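Local structure of neutral ceramidase (Pseudomonas aeruginosa, 2ZWS) at residues 4-18 and 36-50. The protein catalyses the zinc-dependent hydrolysis of the N-acyl linkage of ceramides to sphingosine and free fatty acid, and also the reverse synthesis of ceramide. Sequence-based numbering, arbitrary orientation. Where two conformers were deposited one is given.
Sequences PYRFGLGKADITGEA and IHMRQWARAFVIEEA. With MG (magnesium ion), chain C.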
loop_
_atom_site.group_PDB
_atom_site.type_symbol
_atom_site.label_atom_id
_atom_site.label_comp_id
_atom_site.label_asym_id
_atom_site.label_seq_id
_atom_site.Cartn_x
_atom_site.Cartn_y
_atom_site.Cartn_z
ATOM N N PRO A 4 -12.290 -18.170 21.592
ATOM C CA PRO A 4 -12.526 -18.833 20.300
ATOM C C PRO A 4 -11.350 -18.791 19.308
ATOM O O PRO A 4 -11.229 -19.681 18.456
ATOM C CB PRO A 4 -13.731 -18.079 19.726
ATOM C CG PRO A 4 -13.734 -16.753 20.406
ATOM C CD PRO A 4 -13.106 -16.953 21.761
ATOM N N TYR A 5 -10.506 -17.771 19.424
ATOM C CA TYR A 5 -9.420 -17.565 18.463
ATOM C C TYR A 5 -8.125 -17.288 19.185
ATOM O O TYR A 5 -8.123 -16.970 20.383
ATOM C CB TYR A 5 -9.739 -16.384 17.523
ATOM C CG TYR A 5 -10.988 -16.580 16.708
ATOM C CD1 TYR A 5 -12.143 -15.869 16.994
ATOM C CD2 TYR A 5 -11.023 -17.493 15.648
ATOM C CE1 TYR A 5 -13.312 -16.045 16.252
ATOM C CE2 TYR A 5 -12.186 -17.692 14.915
ATOM C CZ TYR A 5 -13.323 -16.959 15.217
ATOM O OH TYR A 5 -14.469 -17.138 14.477
ATOM N N ARG A 6 -7.026 -17.420 18.456
ATOM C CA ARG A 6 -5.789 -16.771 18.849
ATOM C C ARG A 6 -5.474 -15.792 17.740
ATOM O O ARG A 6 -5.798 -16.045 16.569
ATOM C CB ARG A 6 -4.665 -17.784 18.996
ATOM C CG ARG A 6 -4.863 -18.730 20.170
ATOM C CD ARG A 6 -3.766 -19.788 20.170
ATOM N NE ARG A 6 -3.890 -20.738 19.056
ATOM C CZ ARG A 6 -4.569 -21.881 19.113
ATOM N NH1 ARG A 6 -5.205 -22.237 20.230
ATOM N NH2 ARG A 6 -4.621 -22.668 18.044
ATOM N N PHE A 7 -4.856 -14.672 18.074
ATOM C CA PHE A 7 -4.366 -13.784 16.987
ATOM C C PHE A 7 -2.967 -13.289 17.304
ATOM O O PHE A 7 -2.559 -13.303 18.479
ATOM C CB PHE A 7 -5.307 -12.601 16.714
ATOM C CG PHE A 7 -5.567 -11.731 17.898
ATOM C CD1 PHE A 7 -4.627 -10.779 18.312
ATOM C CD2 PHE A 7 -6.766 -11.858 18.615
ATOM C CE1 PHE A 7 -4.883 -9.975 19.431
ATOM C CE2 PHE A 7 -7.011 -11.060 19.730
ATOM C CZ PHE A 7 -6.063 -10.141 20.141
ATOM N N GLY A 8 -2.238 -12.879 16.266
ATOM C CA GLY A 8 -0.920 -12.306 16.459
ATOM C C GLY A 8 -0.797 -11.106 15.569
ATOM O O GLY A 8 -1.239 -11.155 14.408
ATOM N N LEU A 9 -0.267 -10.015 16.126
ATOM C CA LEU A 9 -0.148 -8.750 15.380
ATOM C C LEU A 9 1.296 -8.389 15.259
ATOM O O LEU A 9 2.022 -8.381 16.243
ATOM C CB LEU A 9 -0.829 -7.625 16.134
ATOM C CG LEU A 9 -2.217 -7.968 16.689
ATOM C CD1 LEU A 9 -2.703 -6.825 17.536
ATOM C CD2 LEU A 9 -3.144 -8.210 15.511
ATOM N N GLY A 10 1.737 -8.083 14.051
ATOM C CA GLY A 10 3.149 -7.767 13.801
ATOM C C GLY A 10 3.290 -6.629 12.801
ATOM O O GLY A 10 2.403 -6.402 11.970
ATOM N N LYS A 11 4.378 -5.872 12.888
ATOM C CA LYS A 11 4.591 -4.777 11.953
ATOM C C LYS A 11 6.075 -4.741 11.617
ATOM O O LYS A 11 6.932 -4.939 12.494
ATOM C CB LYS A 11 4.119 -3.454 12.579
ATOM C CG LYS A 11 4.277 -2.225 11.760
ATOM C CD LYS A 11 3.653 -1.056 12.501
ATOM C CE LYS A 11 4.472 0.171 12.314
ATOM N NZ LYS A 11 4.011 1.298 13.129
ATOM N N ALA A 12 6.395 -4.520 10.344
ATOM C CA ALA A 12 7.807 -4.434 9.938
ATOM C C ALA A 12 8.010 -3.473 8.787
ATOM O O ALA A 12 7.126 -3.242 7.996
ATOM C CB ALA A 12 8.358 -5.793 9.566
ATOM N N ASP A 13 9.197 -2.903 8.756
ATOM C CA ASP A 13 9.579 -1.822 7.853
ATOM C C ASP A 13 9.800 -2.368 6.430
ATOM O O ASP A 13 10.563 -3.342 6.255
ATOM C CB ASP A 13 10.878 -1.265 8.431
ATOM C CG ASP A 13 11.401 -0.020 7.712
ATOM O OD1 ASP A 13 10.856 0.406 6.666
ATOM O OD2 ASP A 13 12.399 0.556 8.229
ATOM N N ILE A 14 9.103 -1.792 5.433
ATOM C CA ILE A 14 9.262 -2.182 4.036
ATOM C C ILE A 14 9.685 -0.959 3.196
ATOM O O ILE A 14 9.503 -0.935 1.960
ATOM C CB ILE A 14 7.976 -2.788 3.441
ATOM C CG1 ILE A 14 6.754 -1.875 3.694
ATOM C CG2 ILE A 14 7.705 -4.161 3.986
ATOM C CD1 ILE A 14 5.447 -2.343 2.949
ATOM N N THR A 15 10.261 0.054 3.856
ATOM C CA THR A 15 10.644 1.296 3.150
ATOM C C THR A 15 11.795 1.008 2.183
ATOM O O THR A 15 12.802 0.399 2.562
ATOM C CB THR A 15 11.113 2.371 4.141
ATOM O OG1 THR A 15 10.133 2.532 5.184
ATOM C CG2 THR A 15 11.302 3.722 3.426
ATOM N N GLY A 16 11.665 1.476 0.959
ATOM C CA GLY A 16 12.671 1.249 -0.050
ATOM C C GLY A 16 13.600 2.441 -0.214
ATOM O O GLY A 16 13.800 3.218 0.704
ATOM N N GLU A 17 14.147 2.595 -1.415
ATOM C CA GLU A 17 15.247 3.551 -1.646
ATOM C C GLU A 17 14.759 4.990 -1.530
ATOM O O GLU A 17 13.832 5.396 -2.249
ATOM C CB GLU A 17 15.842 3.269 -3.034
ATOM C CG GLU A 17 16.582 1.910 -3.082
ATOM C CD GLU A 17 16.753 1.355 -4.483
ATOM O OE1 GLU A 17 15.771 0.865 -5.101
ATOM O OE2 GLU A 17 17.892 1.428 -4.971
ATOM N N ALA A 18 15.353 5.762 -0.619
ATOM C CA ALA A 18 14.845 7.103 -0.251
ATOM C C ALA A 18 15.356 8.271 -1.087
ATOM O O ALA A 18 14.912 9.409 -0.919
ATOM C CB ALA A 18 15.103 7.376 1.223
ATOM N N ILE A 36 12.341 11.041 3.369
ATOM C CA ILE A 36 11.262 10.313 4.020
ATOM C C ILE A 36 10.453 11.272 4.851
ATOM O O ILE A 36 11.015 12.060 5.611
ATOM C CB ILE A 36 11.837 9.212 4.959
ATOM C CG1 ILE A 36 12.587 8.162 4.121
ATOM C CG2 ILE A 36 10.742 8.609 5.872
ATOM C CD1 ILE A 36 13.360 7.183 4.952
ATOM N N HIS A 37 9.131 11.240 4.670
ATOM C CA HIS A 37 8.263 11.857 5.662
ATOM C C HIS A 37 7.908 10.849 6.765
ATOM O O HIS A 37 8.201 11.071 7.936
ATOM C CB HIS A 37 7.010 12.458 5.050
ATOM C CG HIS A 37 6.145 13.128 6.069
ATOM N ND1 HIS A 37 4.810 13.406 5.861
ATOM C CD2 HIS A 37 6.433 13.573 7.321
ATOM C CE1 HIS A 37 4.315 13.994 6.938
ATOM N NE2 HIS A 37 5.278 14.107 7.840
ATOM N N MET A 38 7.279 9.743 6.367
ATOM C CA MET A 38 7.045 8.630 7.272
ATOM C C MET A 38 7.410 7.340 6.542
ATOM O O MET A 38 7.350 7.277 5.304
ATOM C CB MET A 38 5.587 8.594 7.789
ATOM C CG MET A 38 5.170 9.780 8.699
ATOM S SD MET A 38 3.767 9.492 9.847
ATOM C CE MET A 38 2.503 8.931 8.702
ATOM N N ARG A 39 7.808 6.322 7.311
ATOM C CA ARG A 39 8.195 5.058 6.703
ATOM C C ARG A 39 6.970 4.263 6.240
ATOM O O ARG A 39 5.826 4.567 6.610
ATOM C CB ARG A 39 9.043 4.221 7.665
ATOM C CG ARG A 39 10.481 4.775 7.762
ATOM C CD ARG A 39 11.473 3.797 8.483
ATOM N NE ARG A 39 12.816 4.381 8.353
ATOM C CZ ARG A 39 13.801 3.915 7.583
ATOM N NH1 ARG A 39 13.710 2.746 6.955
ATOM N NH2 ARG A 39 14.925 4.622 7.485
ATOM N N GLN A 40 7.245 3.243 5.430
ATOM C CA GLN A 40 6.255 2.298 4.942
ATOM C C GLN A 40 6.348 1.003 5.741
ATOM O O GLN A 40 7.466 0.499 5.992
ATOM C CB GLN A 40 6.561 1.984 3.473
ATOM C CG GLN A 40 6.502 3.226 2.567
ATOM C CD GLN A 40 7.003 2.911 1.182
ATOM O OE1 GLN A 40 6.215 2.604 0.288
ATOM N NE2 GLN A 40 8.281 2.914 1.010
ATOM N N TRP A 41 5.189 0.440 6.101
ATOM C CA TRP A 41 5.143 -0.755 6.966
ATOM C C TRP A 41 4.254 -1.829 6.364
ATOM O O TRP A 41 3.281 -1.534 5.598
ATOM C CB TRP A 41 4.584 -0.395 8.365
ATOM C CG TRP A 41 5.432 0.686 8.997
ATOM C CD1 TRP A 41 5.259 2.042 8.902
ATOM C CD2 TRP A 41 6.611 0.481 9.795
ATOM N NE1 TRP A 41 6.267 2.699 9.586
ATOM C CE2 TRP A 41 7.114 1.762 10.136
ATOM C CE3 TRP A 41 7.291 -0.655 10.236
ATOM C CZ2 TRP A 41 8.258 1.927 10.908
ATOM C CZ3 TRP A 41 8.430 -0.491 11.004
ATOM C CH2 TRP A 41 8.912 0.790 11.326
ATOM N N ALA A 42 4.626 -3.077 6.655
ATOM C CA ALA A 42 3.736 -4.215 6.499
ATOM C C ALA A 42 3.152 -4.515 7.879
ATOM O O ALA A 42 3.887 -4.612 8.863
ATOM C CB ALA A 42 4.503 -5.432 6.009
ATOM N N ARG A 43 1.839 -4.657 7.928
ATOM C CA ARG A 43 1.124 -4.932 9.192
ATOM C C ARG A 43 0.425 -6.265 9.001
ATOM O O ARG A 43 -0.445 -6.400 8.125
ATOM C CB ARG A 43 0.103 -3.810 9.452
ATOM C CG ARG A 43 0.747 -2.499 9.920
ATOM C CD ARG A 43 -0.267 -1.351 10.045
ATOM N NE ARG A 43 0.332 -0.139 10.610
ATOM C CZ ARG A 43 0.923 0.811 9.883
ATOM N NH1 ARG A 43 0.971 0.685 8.561
ATOM N NH2 ARG A 43 1.460 1.893 10.467
ATOM N N ALA A 44 0.829 -7.254 9.783
ATOM C CA ALA A 44 0.372 -8.638 9.626
ATOM C C ALA A 44 -0.549 -9.042 10.745
ATOM O O ALA A 44 -0.281 -8.731 11.933
ATOM C CB ALA A 44 1.561 -9.593 9.597
ATOM N N PHE A 45 -1.590 -9.790 10.373
ATOM C CA PHE A 45 -2.616 -10.223 11.332
ATOM C C PHE A 45 -2.768 -11.711 11.121
ATOM O O PHE A 45 -3.317 -12.154 10.111
ATOM C CB PHE A 45 -3.952 -9.523 11.050
ATOM C CG PHE A 45 -3.875 -8.032 11.176
ATOM C CD1 PHE A 45 -3.273 -7.262 10.168
ATOM C CD2 PHE A 45 -4.351 -7.390 12.327
ATOM C CE1 PHE A 45 -3.193 -5.874 10.288
ATOM C CE2 PHE A 45 -4.270 -5.985 12.450
ATOM C CZ PHE A 45 -3.700 -5.239 11.430
ATOM N N VAL A 46 -2.231 -12.468 12.067
ATOM C CA VAL A 46 -2.369 -13.923 12.036
ATOM C C VAL A 46 -3.577 -14.287 12.867
ATOM O O VAL A 46 -3.689 -13.799 13.998
ATOM C CB VAL A 46 -1.101 -14.618 12.660
ATOM C CG1 VAL A 46 -1.302 -16.110 12.708
ATOM C CG2 VAL A 46 0.120 -14.305 11.824
ATOM N N ILE A 47 -4.465 -15.125 12.326
ATOM C CA ILE A 47 -5.645 -15.558 13.075
ATOM C C ILE A 47 -5.699 -17.066 13.078
ATOM O O ILE A 47 -5.527 -17.695 12.043
ATOM C CB ILE A 47 -6.955 -15.023 12.436
ATOM C CG1 ILE A 47 -6.888 -13.503 12.252
ATOM C CG2 ILE A 47 -8.181 -15.428 13.281
ATOM C CD1 ILE A 47 -8.008 -12.973 11.369
ATOM N N GLU A 48 -5.940 -17.652 14.239
ATOM C CA GLU A 48 -6.032 -19.106 14.341
ATOM C C GLU A 48 -7.311 -19.478 15.043
ATOM O O GLU A 48 -7.718 -18.828 16.009
ATOM C CB GLU A 48 -4.924 -19.681 15.209
ATOM C CG GLU A 48 -3.530 -19.453 14.786
ATOM C CD GLU A 48 -2.590 -20.486 15.405
ATOM O OE1 GLU A 48 -2.706 -20.801 16.627
ATOM O OE2 GLU A 48 -1.721 -20.982 14.666
ATOM N N GLU A 49 -7.934 -20.545 14.574
ATOM C CA GLU A 49 -9.139 -21.024 15.214
ATOM C C GLU A 49 -8.659 -21.894 16.365
ATOM O O GLU A 49 -7.825 -22.769 16.176
ATOM C CB GLU A 49 -9.959 -21.827 14.202
ATOM C CG GLU A 49 -11.456 -21.809 14.441
ATOM C CD GLU A 49 -12.188 -22.803 13.557
ATOM O OE1 GLU A 49 -11.724 -23.098 12.404
ATOM O OE2 GLU A 49 -13.241 -23.295 14.027
ATOM N N ALA A 50 -9.141 -21.648 17.574
ATOM C CA ALA A 50 -8.725 -22.504 18.673
ATOM C C ALA A 50 -9.200 -23.968 18.428
ATOM O O ALA A 50 -8.661 -24.890 19.002
ATOM C CB ALA A 50 -9.224 -21.945 20.012
HETATM MG MG MG C . 9.216 11.734 9.769
HETATM O O HOH W 1 -5.750 -25.136 18.271
HETATM O O HOH W 2 11.413 11.621 8.506
#
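Lys11 lays its ammonium group almost squarely over the indole of Trp41, NZ standing 4.2 Å from the centroid of the five-membered ring and only 4° off its normal. An extended first part (chi1 179°) and a bend at chi3 bring CE, which adds a CH-pi contact, and NZ over that face. The same NZ lies 3.7 Å from Arg43 NH2, a meeting of like charges that Glu228, salt-bridged to both residues, probably offsets.

At the Tyr5–Glu49 end, Arg6 reaches Glu48 side-on: OE1, close to the guanidinium plane, takes NE at 2.7 Å and NH2 at 3.0 Å, while Arg55 binds OE2. At the other end, Asp13 divides its work. OD1 closes an Asx turn with Thr15 N and also accepts from Thr15 OG1; OD2 takes Arg39 NH1 at 2.9 Å through its syn lone pair, the two flat groups 86° apart. Thr15 OG1 in turn receives Gln40 N at 3.0 Å.

Arg39 NE also salt-bridges Asp579, a magnesium ligand, and His37 O binds the ion at 2.2 Å. The arrangement is a regular antiparallel ladder, hydrogen-bonded pairs from Arg6–Glu48 to Ala12–Ala42 alternating with non-hydrogen-bonded ones, its Asp13–Trp41 end beside a magnesium site joining the N- and C-terminal ceramidase family regions.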